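Local structure of ABC-type branched-chain amino acid transport systems periplasmic component-like protein (Thermomonospora curvata, 4N03) at residues L36-D41 against S52-Q57; G68-R73 against I320-L325; S259-A264 against K304-S309; A282-D287 against K293-Y298. The protein binds palmitic acid in the crystal and probably delivers fatty acids to an ABC transporter as its substrate-binding component. All coordinates share one frame; numbering follows the deposited sequence.

Contact 1: L36-D41 against S52-Q57; sequences LGIATD and SITQAQ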
loop_
_atom_site.group_PDB
_atom_site.type_symbol
_atom_site.label_atom_id
_atom_site.label_comp_id
_atom_site.label_asym_id
_atom_site.label_seq_id
_atom_site.Cartn_x
_atom_site.Cartn_y
_atom_site.Cartn_z
ATOM N N LEU A 36 1.111 17.141 -10.886
ATOM C CA LEU A 36 1.019 15.733 -10.598
ATOM C C LEU A 36 -0.397 15.414 -10.193
ATOM O O LEU A 36 -1.074 16.234 -9.561
ATOM C CB LEU A 36 1.993 15.347 -9.487
ATOM C CG LEU A 36 3.452 15.688 -9.766
ATOM C CD1 LEU A 36 4.292 15.312 -8.566
ATOM C CD2 LEU A 36 3.957 14.965 -11.001
ATOM N N GLY A 37 -0.880 14.222 -10.510
ATOM C CA GLY A 37 -2.208 13.798 -10.132
ATOM C C GLY A 37 -2.218 12.821 -8.985
ATOM O O GLY A 37 -1.361 11.935 -8.904
ATOM N N ILE A 38 -3.242 12.923 -8.150
ATOM C CA ILE A 38 -3.488 12.053 -7.041
ATOM C C ILE A 38 -4.923 11.568 -7.164
ATOM O O ILE A 38 -5.853 12.384 -7.214
ATOM C CB ILE A 38 -3.230 12.703 -5.701
ATOM C CG1 ILE A 38 -1.720 12.931 -5.542
ATOM C CG2 ILE A 38 -3.789 11.828 -4.564
ATOM C CD1 ILE A 38 -1.327 13.639 -4.274
ATOM N N ALA A 39 -5.124 10.247 -7.218
ATOM C CA ALA A 39 -6.467 9.617 -7.264
ATOM C C ALA A 39 -6.567 8.707 -6.062
ATOM O O ALA A 39 -5.935 7.655 -6.048
ATOM C CB ALA A 39 -6.670 8.874 -8.569
ATOM N N THR A 40 -7.348 9.085 -5.057
ATOM C CA THR A 40 -7.319 8.432 -3.788
ATOM C C THR A 40 -8.741 8.148 -3.295
ATOM O O THR A 40 -9.687 8.431 -3.973
ATOM C CB THR A 40 -6.482 9.286 -2.783
ATOM O OG1 THR A 40 -6.194 8.533 -1.610
ATOM C CG2 THR A 40 -7.196 10.588 -2.389
ATOM N N ASP A 41 -8.826 7.556 -2.101
ATOM C CA ASP A 41 -10.094 7.393 -1.416
ATOM C C ASP A 41 -10.092 8.297 -0.183
ATOM O O ASP A 41 -9.365 8.044 0.763
ATOM C CB ASP A 41 -10.346 5.952 -0.977
ATOM C CG ASP A 41 -11.662 5.778 -0.299
ATOM O OD1 ASP A 41 -12.510 6.680 -0.445
ATOM O OD2 ASP A 41 -11.859 4.748 0.380
ATOM N N SER A 52 -4.322 10.384 4.895
ATOM C CA SER A 52 -2.966 10.416 5.387
ATOM C C SER A 52 -1.965 10.362 4.263
ATOM O O SER A 52 -0.938 11.089 4.298
ATOM C CB SER A 52 -2.720 9.267 6.328
ATOM O OG SER A 52 -3.516 9.355 7.479
ATOM N N ILE A 53 -2.187 9.452 3.304
ATOM C CA ILE A 53 -1.272 9.318 2.181
ATOM C C ILE A 53 -1.166 10.632 1.397
ATOM O O ILE A 53 -0.094 11.096 1.053
ATOM C CB ILE A 53 -1.686 8.150 1.273
ATOM C CG1 ILE A 53 -1.597 6.826 2.027
ATOM C CG2 ILE A 53 -0.812 8.103 0.054
ATOM C CD1 ILE A 53 -2.357 5.705 1.353
ATOM N N THR A 54 -2.330 11.179 1.115
ATOM C CA THR A 54 -2.440 12.402 0.330
ATOM C C THR A 54 -1.769 13.588 1.045
ATOM O O THR A 54 -1.036 14.343 0.424
ATOM C CB THR A 54 -3.891 12.690 0.023
ATOM O OG1 THR A 54 -4.384 11.622 -0.766
ATOM C CG2 THR A 54 -4.088 13.971 -0.752
ATOM N N GLN A 55 -2.024 13.699 2.341
ATOM C CA GLN A 55 -1.416 14.769 3.102
ATOM C C GLN A 55 0.057 14.612 3.225
ATOM O O GLN A 55 0.803 15.614 3.216
ATOM C CB GLN A 55 -2.079 14.880 4.498
ATOM C CG GLN A 55 -3.480 15.452 4.388
ATOM C CD GLN A 55 -4.158 15.792 5.705
ATOM O OE1 GLN A 55 -5.128 16.567 5.707
ATOM N NE2 GLN A 55 -3.719 15.220 6.787
ATOM N N ALA A 56 0.560 13.382 3.364
ATOM C CA ALA A 56 1.979 13.174 3.428
ATOM C C ALA A 56 2.698 13.509 2.142
ATOM O O ALA A 56 3.808 14.057 2.159
ATOM C CB ALA A 56 2.333 11.768 3.893
ATOM N N GLN A 57 2.056 13.216 1.013
ATOM C CA GLN A 57 2.583 13.633 -0.293
ATOM C C GLN A 57 2.631 15.173 -0.351
ATOM O O GLN A 57 3.639 15.710 -0.793
ATOM C CB GLN A 57 1.720 13.100 -1.438
ATOM C CG GLN A 57 1.825 11.586 -1.635
ATOM C CD GLN A 57 2.086 11.169 -3.045
ATOM O OE1 GLN A 57 1.940 11.921 -3.995
ATOM N NE2 GLN A 57 2.447 9.892 -3.206
#

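Contact 2: G68-R73 against I320-L325; sequences GGVCGR and IVVSAL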
loop_
_atom_site.group_PDB
_atom_site.type_symbol
_atom_site.label_atom_id
_atom_site.label_comp_id
_atom_site.label_asym_id
_atom_site.label_seq_id
_atom_site.Cartn_x
_atom_site.Cartn_y
_atom_site.Cartn_z
ATOM N N GLY A 68 12.921 25.398 -3.612
ATOM C CA GLY A 68 13.046 25.871 -4.998
ATOM C C GLY A 68 12.414 24.977 -6.056
ATOM O O GLY A 68 12.573 25.263 -7.239
ATOM N N GLY A 69 11.622 23.995 -5.641
ATOM C CA GLY A 69 10.994 23.089 -6.590
ATOM C C GLY A 69 12.001 22.179 -7.254
ATOM O O GLY A 69 13.013 21.842 -6.698
ATOM N N VAL A 70 11.656 21.709 -8.444
ATOM C CA VAL A 70 12.485 20.809 -9.289
ATOM C C VAL A 70 12.741 21.515 -10.606
ATOM O O VAL A 70 11.789 21.956 -11.259
ATOM C CB VAL A 70 11.822 19.449 -9.600
ATOM C CG1 VAL A 70 12.719 18.623 -10.489
ATOM C CG2 VAL A 70 11.553 18.723 -8.290
ATOM N N CYS A 71 14.003 21.683 -10.981
ATOM C CA CYS A 71 14.278 22.307 -12.285
ATOM C C CYS A 71 13.657 23.735 -12.266
ATOM O O CYS A 71 13.192 24.215 -13.286
ATOM C CB CYS A 71 13.768 21.341 -13.450
ATOM S SG CYS A 71 15.129 20.786 -14.530
ATOM N N GLY A 72 13.620 24.396 -11.090
ATOM C CA GLY A 72 13.004 25.701 -10.927
ATOM C C GLY A 72 11.494 25.770 -11.071
ATOM O O GLY A 72 10.884 26.873 -11.189
ATOM N N ARG A 73 10.851 24.604 -11.034
ATOM C CA ARG A 73 9.440 24.494 -11.202
ATOM C C ARG A 73 8.782 24.004 -9.904
ATOM O O ARG A 73 9.283 23.122 -9.204
ATOM C CB ARG A 73 9.134 23.512 -12.336
ATOM C CG ARG A 73 9.555 24.056 -13.705
ATOM C CD ARG A 73 9.509 22.964 -14.764
ATOM N NE ARG A 73 9.832 23.432 -16.093
ATOM C CZ ARG A 73 11.055 23.677 -16.535
ATOM N NH1 ARG A 73 12.105 23.474 -15.799
ATOM N NH2 ARG A 73 11.214 24.070 -17.787
ATOM N N ILE A 320 9.851 9.032 -4.159
ATOM C CA ILE A 320 10.128 8.300 -5.404
ATOM C C ILE A 320 9.929 9.208 -6.606
ATOM O O ILE A 320 10.796 9.283 -7.500
ATOM C CB ILE A 320 9.249 7.031 -5.520
ATOM C CG1 ILE A 320 9.664 6.000 -4.476
ATOM C CG2 ILE A 320 9.376 6.450 -6.937
ATOM C CD1 ILE A 320 8.654 4.887 -4.299
ATOM N N VAL A 321 8.782 9.877 -6.716
ATOM C CA VAL A 321 8.533 10.683 -7.879
ATOM C C VAL A 321 9.500 11.872 -7.969
ATOM O O VAL A 321 9.961 12.250 -9.041
ATOM C CB VAL A 321 7.050 11.116 -8.008
ATOM C CG1 VAL A 321 6.676 12.249 -7.050
ATOM C CG2 VAL A 321 6.774 11.518 -9.444
ATOM N N VAL A 322 9.820 12.488 -6.832
ATOM C CA VAL A 322 10.738 13.637 -6.816
ATOM C C VAL A 322 12.149 13.192 -7.240
ATOM O O VAL A 322 12.806 13.903 -7.988
ATOM C CB VAL A 322 10.705 14.404 -5.469
ATOM C CG1 VAL A 322 11.816 15.399 -5.417
ATOM C CG2 VAL A 322 9.350 15.049 -5.286
ATOM N N SER A 323 12.618 12.053 -6.746
ATOM C CA SER A 323 13.925 11.553 -7.163
ATOM C C SER A 323 13.964 11.419 -8.699
ATOM O O SER A 323 14.927 11.805 -9.355
ATOM C CB SER A 323 14.225 10.191 -6.516
ATOM O OG SER A 323 14.538 10.350 -5.138
ATOM N N ALA A 324 12.899 10.857 -9.280
ATOM C CA ALA A 324 12.821 10.672 -10.723
ATOM C C ALA A 324 12.736 12.007 -11.434
ATOM O O ALA A 324 13.407 12.223 -12.433
ATOM C CB ALA A 324 11.638 9.782 -11.108
ATOM N N LEU A 325 11.970 12.956 -10.880
ATOM C CA LEU A 325 11.860 14.259 -11.503
ATOM C C LEU A 325 13.205 14.995 -11.524
ATOM O O LEU A 325 13.548 15.629 -12.502
ATOM C CB LEU A 325 10.826 15.136 -10.781
ATOM C CG LEU A 325 9.343 14.762 -10.954
ATOM C CD1 LEU A 325 8.488 15.440 -9.899
ATOM C CD2 LEU A 325 8.885 15.152 -12.351
#

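Contact 3: S259-A264 against K304-S309; sequences SPQLLA and KDPLDS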
loop_
_atom_site.group_PDB
_atom_site.type_symbol
_atom_site.label_atom_id
_atom_site.label_comp_id
_atom_site.label_asym_id
_atom_site.label_seq_id
_atom_site.Cartn_x
_atom_site.Cartn_y
_atom_site.Cartn_z
ATOM N N SER A 259 -6.589 0.867 10.890
ATOM C CA SER A 259 -6.273 2.288 11.028
ATOM C C SER A 259 -6.219 2.553 12.524
ATOM O O SER A 259 -6.968 1.981 13.296
ATOM C CB SER A 259 -7.392 3.120 10.389
ATOM O OG SER A 259 -8.596 2.971 11.142
ATOM N N PRO A 260 -5.353 3.481 12.964
ATOM C CA PRO A 260 -5.306 3.789 14.379
ATOM C C PRO A 260 -6.570 4.412 14.941
ATOM O O PRO A 260 -6.828 4.262 16.132
ATOM C CB PRO A 260 -4.170 4.798 14.481
ATOM C CG PRO A 260 -3.356 4.624 13.276
ATOM C CD PRO A 260 -4.293 4.165 12.213
ATOM N N GLN A 261 -7.409 4.965 14.094
ATOM C CA GLN A 261 -8.698 5.465 14.550
ATOM C C GLN A 261 -9.496 4.365 15.248
ATOM O O GLN A 261 -10.354 4.615 16.093
ATOM C CB GLN A 261 -9.530 5.984 13.375
ATOM C CG GLN A 261 -9.098 7.319 12.833
ATOM C CD GLN A 261 -7.837 7.324 12.027
ATOM O OE1 GLN A 261 -7.318 6.253 11.609
ATOM N NE2 GLN A 261 -7.372 8.509 11.709
ATOM N N LEU A 262 -9.312 3.110 14.807
ATOM C CA LEU A 262 -10.059 2.016 15.404
ATOM C C LEU A 262 -9.773 1.847 16.908
ATOM O O LEU A 262 -10.585 1.308 17.641
ATOM C CB LEU A 262 -9.747 0.697 14.711
ATOM C CG LEU A 262 -10.021 0.601 13.222
ATOM C CD1 LEU A 262 -9.621 -0.778 12.684
ATOM C CD2 LEU A 262 -11.470 0.916 12.878
ATOM N N LEU A 263 -8.622 2.340 17.363
ATOM C CA LEU A 263 -8.270 2.239 18.774
ATOM C C LEU A 263 -9.085 3.156 19.668
ATOM O O LEU A 263 -9.173 2.887 20.860
ATOM C CB LEU A 263 -6.782 2.466 18.988
ATOM C CG LEU A 263 -5.864 1.503 18.255
ATOM C CD1 LEU A 263 -4.442 1.701 18.632
ATOM C CD2 LEU A 263 -6.234 0.038 18.482
ATOM N N ALA A 264 -9.763 4.128 19.070
ATOM C CA ALA A 264 -10.641 5.029 19.779
ATOM C C ALA A 264 -12.054 4.533 19.757
ATOM O O ALA A 264 -12.941 5.280 20.152
ATOM C CB ALA A 264 -10.552 6.434 19.184
ATOM N N LYS A 304 -4.059 17.640 13.990
ATOM C CA LYS A 304 -5.329 16.987 14.327
ATOM C C LYS A 304 -5.545 15.655 13.594
ATOM O O LYS A 304 -6.603 15.011 13.738
ATOM C CB LYS A 304 -6.492 17.928 14.011
ATOM C CG LYS A 304 -6.307 19.342 14.564
ATOM C CD LYS A 304 -7.550 20.186 14.347
ATOM C CE LYS A 304 -7.328 21.645 14.729
ATOM N NZ LYS A 304 -8.484 22.484 14.308
ATOM N N ASP A 305 -4.565 15.236 12.802
ATOM C CA ASP A 305 -4.730 14.020 11.983
ATOM C C ASP A 305 -3.759 12.979 12.487
ATOM O O ASP A 305 -2.568 13.110 12.320
ATOM C CB ASP A 305 -4.470 14.294 10.506
ATOM C CG ASP A 305 -5.507 15.176 9.883
ATOM O OD1 ASP A 305 -6.733 14.866 10.016
ATOM O OD2 ASP A 305 -5.098 16.158 9.240
ATOM N N PRO A 306 -4.263 11.908 13.047
ATOM C CA PRO A 306 -3.353 10.967 13.663
ATOM C C PRO A 306 -2.290 10.427 12.702
ATOM O O PRO A 306 -2.555 10.217 11.545
ATOM C CB PRO A 306 -4.295 9.840 14.118
ATOM C CG PRO A 306 -5.593 10.526 14.364
ATOM C CD PRO A 306 -5.678 11.542 13.271
ATOM N N LEU A 307 -1.092 10.245 13.202
ATOM C CA LEU A 307 -0.062 9.550 12.465
ATOM C C LEU A 307 -0.506 8.116 12.199
ATOM O O LEU A 307 -1.179 7.517 13.025
ATOM C CB LEU A 307 1.257 9.548 13.217
ATOM C CG LEU A 307 1.917 10.911 13.388
ATOM C CD1 LEU A 307 3.044 10.773 14.366
ATOM C CD2 LEU A 307 2.443 11.448 12.073
ATOM N N ASP A 308 -0.133 7.531 11.045
ATOM C CA ASP A 308 -0.467 6.172 10.694
ATOM C C ASP A 308 0.489 5.711 9.624
ATOM O O ASP A 308 1.342 6.470 9.159
ATOM C CB ASP A 308 -1.942 6.045 10.305
ATOM C CG ASP A 308 -2.326 6.771 9.048
ATOM O OD1 ASP A 308 -1.491 6.883 8.124
ATOM O OD2 ASP A 308 -3.506 7.194 8.956
ATOM N N SER A 309 0.345 4.459 9.209
ATOM C CA SER A 309 1.304 3.875 8.285
ATOM C C SER A 309 1.083 4.429 6.865
ATOM O O SER A 309 1.982 4.379 6.035
ATOM C CB SER A 309 1.235 2.371 8.372
ATOM O OG SER A 309 1.701 1.933 9.638
HETATM O O HOH W 1 -4.840 9.030 10.538
HETATM O O HOH W 2 -5.937 5.977 9.389
#

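Contact 4: A282-D287 against K293-Y298; sequences APMSAD and KLAEAY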
loop_
_atom_site.group_PDB
_atom_site.type_symbol
_atom_site.label_atom_id
_atom_site.label_comp_id
_atom_site.label_asym_id
_atom_site.label_seq_id
_atom_site.Cartn_x
_atom_site.Cartn_y
_atom_site.Cartn_z
ATOM N N ALA A 282 7.272 0.030 7.186
ATOM C CA ALA A 282 7.543 0.225 8.589
ATOM C C ALA A 282 6.460 1.138 9.205
ATOM O O ALA A 282 5.980 2.060 8.534
ATOM C CB ALA A 282 8.883 0.883 8.770
ATOM N N PRO A 283 6.078 0.853 10.447
ATOM C CA PRO A 283 5.181 1.759 11.122
ATOM C C PRO A 283 5.936 3.020 11.643
ATOM O O PRO A 283 7.162 3.055 11.673
ATOM C CB PRO A 283 4.657 0.904 12.260
ATOM C CG PRO A 283 5.805 0.034 12.616
ATOM C CD PRO A 283 6.490 -0.238 11.303
HETATM N N MSE A 284 5.184 4.020 12.105
HETATM C CA MSE A 284 5.742 5.320 12.583
HETATM C C MSE A 284 6.524 5.196 13.862
HETATM O O MSE A 284 7.155 6.158 14.277
HETATM C CB MSE A 284 4.616 6.334 12.640
HETATM C CG MSE A 284 4.039 6.564 11.248
HETATM SE SE MSE A 284 4.319 8.347 10.558
HETATM C CE MSE A 284 6.248 8.450 10.752
ATOM N N SER A 285 6.461 4.065 14.532
ATOM C CA SER A 285 7.216 3.769 15.738
ATOM C C SER A 285 8.569 3.150 15.490
ATOM O O SER A 285 9.335 2.935 16.413
ATOM C CB SER A 285 6.393 2.862 16.619
ATOM O OG SER A 285 6.159 1.652 15.925
ATOM N N ALA A 286 8.889 2.829 14.234
ATOM C CA ALA A 286 10.179 2.205 13.964
ATOM C C ALA A 286 11.340 3.135 14.337
ATOM O O ALA A 286 11.281 4.336 14.101
ATOM C CB ALA A 286 10.283 1.840 12.506
ATOM N N ASP A 287 12.424 2.527 14.773
ATOM C CA ASP A 287 13.595 3.288 15.242
ATOM C C ASP A 287 14.489 3.608 14.049
ATOM O O ASP A 287 15.554 3.011 13.874
ATOM C CB ASP A 287 14.340 2.491 16.304
ATOM C CG ASP A 287 15.483 3.260 16.921
ATOM O OD1 ASP A 287 15.484 4.501 16.798
ATOM O OD2 ASP A 287 16.363 2.600 17.498
ATOM N N LYS A 293 11.887 11.898 11.983
ATOM C CA LYS A 293 11.796 13.201 11.326
ATOM C C LYS A 293 10.442 13.429 10.669
ATOM O O LYS A 293 9.848 14.518 10.749
ATOM C CB LYS A 293 12.951 13.365 10.354
ATOM C CG LYS A 293 13.046 14.682 9.612
ATOM C CD LYS A 293 14.257 14.680 8.674
ATOM C CE LYS A 293 14.565 16.089 8.192
ATOM N NZ LYS A 293 15.818 16.131 7.387
ATOM N N LEU A 294 9.946 12.397 9.981
ATOM C CA LEU A 294 8.633 12.455 9.347
ATOM C C LEU A 294 7.527 12.638 10.388
ATOM O O LEU A 294 6.602 13.399 10.201
ATOM C CB LEU A 294 8.441 11.216 8.491
ATOM C CG LEU A 294 7.040 11.036 7.898
ATOM C CD1 LEU A 294 6.634 12.231 7.060
ATOM C CD2 LEU A 294 6.998 9.772 7.065
ATOM N N ALA A 295 7.599 11.882 11.465
ATOM C CA ALA A 295 6.594 11.980 12.507
ATOM C C ALA A 295 6.503 13.420 13.014
ATOM O O ALA A 295 5.421 13.950 13.166
ATOM C CB ALA A 295 6.909 11.027 13.645
ATOM N N GLU A 296 7.657 14.032 13.226
ATOM C CA GLU A 296 7.690 15.394 13.717
ATOM C C GLU A 296 7.188 16.405 12.699
ATOM O O GLU A 296 6.349 17.266 12.983
ATOM C CB GLU A 296 9.119 15.763 14.182
ATOM C CG GLU A 296 9.469 15.020 15.469
ATOM C CD GLU A 296 10.941 14.989 15.861
ATOM O OE1 GLU A 296 11.795 15.510 15.108
ATOM O OE2 GLU A 296 11.236 14.415 16.947
ATOM N N ALA A 297 7.645 16.215 11.453
ATOM C CA ALA A 297 7.220 17.131 10.411
ATOM C C ALA A 297 5.722 17.068 10.120
ATOM O O ALA A 297 5.008 18.071 9.925
ATOM C CB ALA A 297 8.037 16.951 9.167
ATOM N N TYR A 298 5.204 15.841 10.005
ATOM C CA TYR A 298 3.787 15.668 9.741
ATOM C C TYR A 298 2.922 16.174 10.880
ATOM O O TYR A 298 1.903 16.809 10.648
ATOM C CB TYR A 298 3.479 14.229 9.382
ATOM C CG TYR A 298 2.062 13.982 8.930
ATOM C CD1 TYR A 298 1.039 13.765 9.812
ATOM C CD2 TYR A 298 1.776 13.884 7.549
ATOM C CE1 TYR A 298 -0.238 13.519 9.386
ATOM C CE2 TYR A 298 0.503 13.623 7.103
ATOM C CZ TYR A 298 -0.512 13.462 8.010
ATOM O OH TYR A 298 -1.770 13.196 7.562
#

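Contact 1: L36-D41 against S52-Q57
Thr54 OG1 is hydrogen-bonded to Gly50 O, one turn back on its own helix, and meets carbon on the strand side. Thr40 CG2 lies 3.4 Å from Thr54 OG1, and Ile38 CG2 lies 3.8 Å from that oxygen. With chi1 at -63°, OG1 sits beside the backbone N of Thr54, which suits the bond back to Gly50. The hydroxyl of Thr40 takes a different partner, His105 NE2.

Further along the helix, Gln57 runs past Ile38 in the opposite direction. Ile38 CD1 is 3.7 Å from Gln57 OE1 and 4.2 Å from Gln57 CB. The glutamine chain bends at chi2 (-130°), and its amide is held at both ends. OE1 bonds to Tyr61 OH and NE2 to Pro104 O, which fixes the rotation of the group and satisfies it in a buried place.

This is the first strand-to-helix step of a beta-alpha-beta unit, formed by strand 33-40, helix 47-66 and strand 74-81. The short strand and helix axes pass 9.8 Å apart and run nearly antiparallel, at 164°. Strand 33-40 lies between strands 74-81 and 103-107 in the parallel sheet. Helix 47-66 rests on that sheet and also touches helix 309-330 through Ser52, Ile53 and Ala56.

Contact 2: G68-R73 against I320-L325
Val70 turns its two methyls to Val322 and Leu325 through a chi1 of 178°. CG1 is then opposite the backbone N, and CG2 is opposite the carbonyl carbon. Val70 CG1 takes the Leu325 side: it is 4.0 Å from Leu325 CB and 3.7 Å from Leu325 O. Val70 CG2 makes a looser contact, 4.4 Å from Val322 CG1. Val70 thus straddles positions one helical turn apart.

The backbone that presents Val70 is tightly folded. Val70 to Arg73 form a type I' turn, with Cys71 and Gly72 both at positive phi. It is closed by two bonds: Arg73 N to Val70 O, 2.8 Å, and Val70 N to Arg73 O, 2.9 Å. Just before it, Gly68 is the C-prime residue of the Schellman motif that ends helix 47-66. The segment joins that helix to strand 74-81, while Val70 also touches Val64.

Cys71 is linked to helix 309-330 by its disulfide with Cys329, one turn beyond Leu325. The side chains of the two segments meet by apolar contact alone and bury little surface, 127 Å² in all. One methyl also rests near a backbone carbonyl oxygen, that of Leu325. The disulfide supplies the covalent tie between turn and helix.

Contact 3: S259-A264 against K304-S309
Pro306 lies over one face of the Gln261 side-chain amide, displaced past its nitrogen, and two waters sit near the amide's edge. Pro306 CG and Pro306 CD are each 3.8 Å from Gln261 NE2, and the two side chains cross at about a right angle. In this periplasmic binding protein of the leucine-binding family, the contact joins the loop after strand 251-253 to the loop between helices 289-301 and 309-330. Gln261 belongs to a short 3-10 turn, 260-263. Across from it, Asp308 is the N-cap of helix 309-330.

The Gln261 chain bends at chi2 (74°), which brings its amide to segment 304-309. NE2 gives a hydrogen bond to one water, 2.8 Å away. That water is placed to donate to Asp308 OD2 and Pro306 O. A second water lies 2.6 Å from Gln261 OE1 and is placed to donate to it and to Asp308 OD2. Each water has more acceptors in reach than protons. The two can bridge both ends of one amide to one carboxylate oxygen.

Asp308 OD1 caps Val311 N, with a weak bond to Gly310 N. OD2 also bonds to Ser52 OG. With chi1 at 66°, CG lies between the backbone N and the carbonyl carbon, which lets the carboxylate fold over the helix start. The helix N-terminus would be expected to favour the charged form. The side chain of Asp308 is about 6 Å from the bound palmitic acid.

Pro260 packs against Asp308, their side chains crossing at about a right angle. Pro260 CG and CD are both 3.6 Å from Asp308 CB. Pro260 CG also rests 3.6 Å from the carbonyl oxygen Leu307 O.

Contact 4: A282-D287 against K293-Y298
Leu294 is the first residue of helix segment 293-298 to meet the loop, and it does so through Met284, a selenomethionine. Two conformers of Met284 were modelled, so the exact contacts of its methyl are less certain. In the conformer described, Leu294 CG is 3.9 Å from Met284 CE, and Leu294 CD2 is 4.0 Å from the same methyl. A chi1 of 172° in Leu294 sets CG opposite the backbone N and brings CG and CD2 to that methyl.

Ala295 comes next and takes the other share of it. In the same conformer, Met284 CE lies 3.8 Å from Ala295 N and 3.9 Å from Ala295 CB. One methyl then lies against two consecutive helix residues, touching backbone as well as side chain.

Met284 follows Pro283 in a type I turn that ends at Ala286, closed by Ala286 N to Pro283 O at 3.1 Å. Its chain bends at chi2 (-114°) and again at chi3, which brings CE up against the helix.

The loop leads from strand 275-279 into helix 289-301, so this is local packing of a connection onto the helix that follows it. Met284 also touches Val311 and Val312 of helix 309-330. Pro283 and Ala286 lie against strand 383-390. Further along the helix, Tyr298 packs on Ala56 and Leu59 of helix 47-66.

How the contacts relate
Contacts 1, 3 and 4 touch one another near the bound palmitic acid, and contact 3 is the nearest of them by the distances given. The side chain of Asp308 is about 6 Å from the ligand, that of Thr40 about 8 Å and that of Met284 about 10 Å. Helix 47-66 joins the three: Ser52 OG is 2.6 Å from Asp308 OD2, and Gln55 NE2 is 2.9 Å from Tyr298 OH and 3.0 Å from Asp305 OD2. Contacts 3 and 4 also pack directly, with Leu307 CD2 3.5 Å from Tyr298 CD1. Contact 2 is apart from contacts 3 and 4, with nearest atoms about 12 Å away in each case. It touches contact 1 where Leu36 CD1 lies 4.2 Å from Val321 CG1.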